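Local coordinates for protein 2'-deoxycytidine 5'-triphosphate deaminase (Agrobacterium tumefaciens, PDB 2R9Q) that probably deaminates dCTP hydrolytically to dUTP, releasing ammonia, as expected for a dCTP deaminase of the dUTPase superfamily, at residues Thr64-Ile67 and Asp68-Arg72. Residues are numbered along the deposited sequence; the frame is centred on the assembly and turned at random.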
loop_
_atom_site.group_PDB
_atom_site.type_symbol
_atom_site.label_atom_id
_atom_site.label_comp_id
_atom_site.label_asym_id
_atom_site.label_seq_id
_atom_site.Cartn_x
_atom_site.Cartn_y
_atom_site.Cartn_z
ATOM N N THR B 64 -30.386 13.569 -14.490
ATOM C CA THR B 64 -29.036 14.049 -14.782
ATOM C C THR B 64 -28.408 13.268 -15.932
ATOM O O THR B 64 -28.285 12.051 -15.857
ATOM C CB THR B 64 -28.073 13.929 -13.572
ATOM O OG1 THR B 64 -28.668 14.490 -12.391
ATOM C CG2 THR B 64 -26.737 14.626 -13.885
ATOM N N ARG B 65 -28.025 13.984 -16.992
ATOM C CA ARG B 65 -27.226 13.419 -18.081
ATOM C C ARG B 65 -25.792 13.183 -17.618
ATOM O O ARG B 65 -25.231 13.984 -16.888
ATOM C CB ARG B 65 -27.221 14.329 -19.309
ATOM C CG ARG B 65 -28.608 14.606 -19.904
ATOM C CD ARG B 65 -28.523 15.283 -21.265
ATOM N NE ARG B 65 -27.665 16.474 -21.249
ATOM C CZ ARG B 65 -26.965 16.945 -22.289
ATOM N NH1 ARG B 65 -26.989 16.335 -23.480
ATOM N NH2 ARG B 65 -26.216 18.034 -22.132
ATOM N N VAL B 66 -25.210 12.065 -18.046
ATOM C CA VAL B 66 -23.826 11.752 -17.698
ATOM C C VAL B 66 -22.884 12.883 -18.148
ATOM O O VAL B 66 -21.971 13.262 -17.407
ATOM C CB VAL B 66 -23.369 10.375 -18.268
ATOM C CG1 VAL B 66 -21.885 10.189 -18.051
ATOM C CG2 VAL B 66 -24.160 9.234 -17.636
ATOM N N ILE B 67 -23.160 13.441 -19.334
ATOM C CA ILE B 67 -22.352 14.525 -19.895
ATOM C C ILE B 67 -22.375 15.814 -19.051
ATOM O O ILE B 67 -21.389 16.523 -19.031
ATOM C CB ILE B 67 -22.680 14.804 -21.410
ATOM C CG1 ILE B 67 -21.444 15.371 -22.127
ATOM C CG2 ILE B 67 -23.915 15.709 -21.591
ATOM C CD1 ILE B 67 -20.225 14.430 -22.144
ATOM N N ASP B 68 -23.474 16.091 -18.346
ATOM C CA ASP B 68 -23.536 17.229 -17.426
ATOM C C ASP B 68 -22.622 17.082 -16.221
ATOM O O ASP B 68 -21.837 17.975 -15.907
ATOM C CB ASP B 68 -24.964 17.465 -16.939
ATOM C CG ASP B 68 -25.903 17.896 -18.054
ATOM O OD1 ASP B 68 -25.427 18.364 -19.110
ATOM O OD2 ASP B 68 -27.124 17.759 -17.856
ATOM N N LYS B 69 -22.728 15.963 -15.532
ATOM C CA LYS B 69 -21.834 15.689 -14.405
ATOM C C LYS B 69 -20.340 15.786 -14.802
ATOM O O LYS B 69 -19.551 16.439 -14.119
ATOM C CB LYS B 69 -22.174 14.338 -13.772
ATOM C CG LYS B 69 -23.506 14.346 -13.057
ATOM C CD LYS B 69 -23.438 15.031 -11.671
ATOM C CE LYS B 69 -23.236 14.042 -10.516
ATOM N NZ LYS B 69 -24.472 13.735 -9.745
ATOM N N LEU B 70 -19.974 15.142 -15.904
ATOM C CA LEU B 70 -18.662 15.305 -16.523
ATOM C C LEU B 70 -18.256 16.776 -16.676
ATOM O O LEU B 70 -17.207 17.180 -16.207
ATOM C CB LEU B 70 -18.642 14.603 -17.900
ATOM C CG LEU B 70 -17.862 13.295 -18.109
ATOM C CD1 LEU B 70 -17.785 12.489 -16.841
ATOM C CD2 LEU B 70 -18.454 12.471 -19.250
ATOM N N ASN B 71 -19.095 17.570 -17.331
ATOM C CA ASN B 71 -18.873 19.016 -17.497
ATOM C C ASN B 71 -18.864 19.812 -16.175
ATOM O O ASN B 71 -18.416 20.961 -16.135
ATOM C CB ASN B 71 -19.956 19.622 -18.398
ATOM C CG ASN B 71 -19.920 19.092 -19.816
ATOM O OD1 ASN B 71 -19.022 18.345 -20.203
ATOM N ND2 ASN B 71 -20.916 19.477 -20.601
ATOM N N ARG B 72 -19.375 19.207 -15.107
ATOM C CA ARG B 72 -19.324 19.809 -13.769
ATOM C C ARG B 72 -17.983 19.558 -13.062
ATOM O O ARG B 72 -17.721 20.122 -11.989
ATOM C CB ARG B 72 -20.462 19.247 -12.921
ATOM C CG ARG B 72 -20.813 20.051 -11.699
ATOM C CD ARG B 72 -22.055 19.469 -11.057
ATOM N NE ARG B 72 -21.751 18.469 -10.042
ATOM C CZ ARG B 72 -22.676 17.769 -9.389
ATOM N NH1 ARG B 72 -23.965 17.936 -9.666
ATOM N NH2 ARG B 72 -22.313 16.884 -8.464
#
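Arg65 and Asp68 form a salt bridge at the start of a short helix, NH2 lying 3.1 Å from OD1. The guanidinium and carboxylate planes are turned 63° apart, and NH2 comes to OD1 from its syn side, somewhat out of plane. An acidic residue in the first turn probably suits the partly positive helix start, and arginine is long enough to reach it. A bend at chi3 (-52°) turns the arginine chain back, laying one guanidinium face on Ile67 CG2. Helix 66-71, part of the N-terminal dUTPase-like domain, packs on Tyr145 of strand 143-150; Arg65 holds the N-cap position, while Asp128 OD1 accepts the Val66 N-H. Leu70 N reaches Val66 O at 3.1 Å, almost straight (175°), and Asn71 N bonds Ile67 O at 3.0 Å; Arg65 O receives weak bonds from Asp68 N and Lys69 N. Apolar Val66 and Leu70 suit their buried places, and Ile67 spans two sides, its CD1 3.9 Å from Leu70 CD2. Thr64 CG2, anti to its own N, presses on Lys69 CG at a tight 3.3 Å. Lysine combines this aliphatic contact with a charged end, whose NZ bonds Met59 O and Pro60 O and forms a salt bridge with Glu327 of the second subunit.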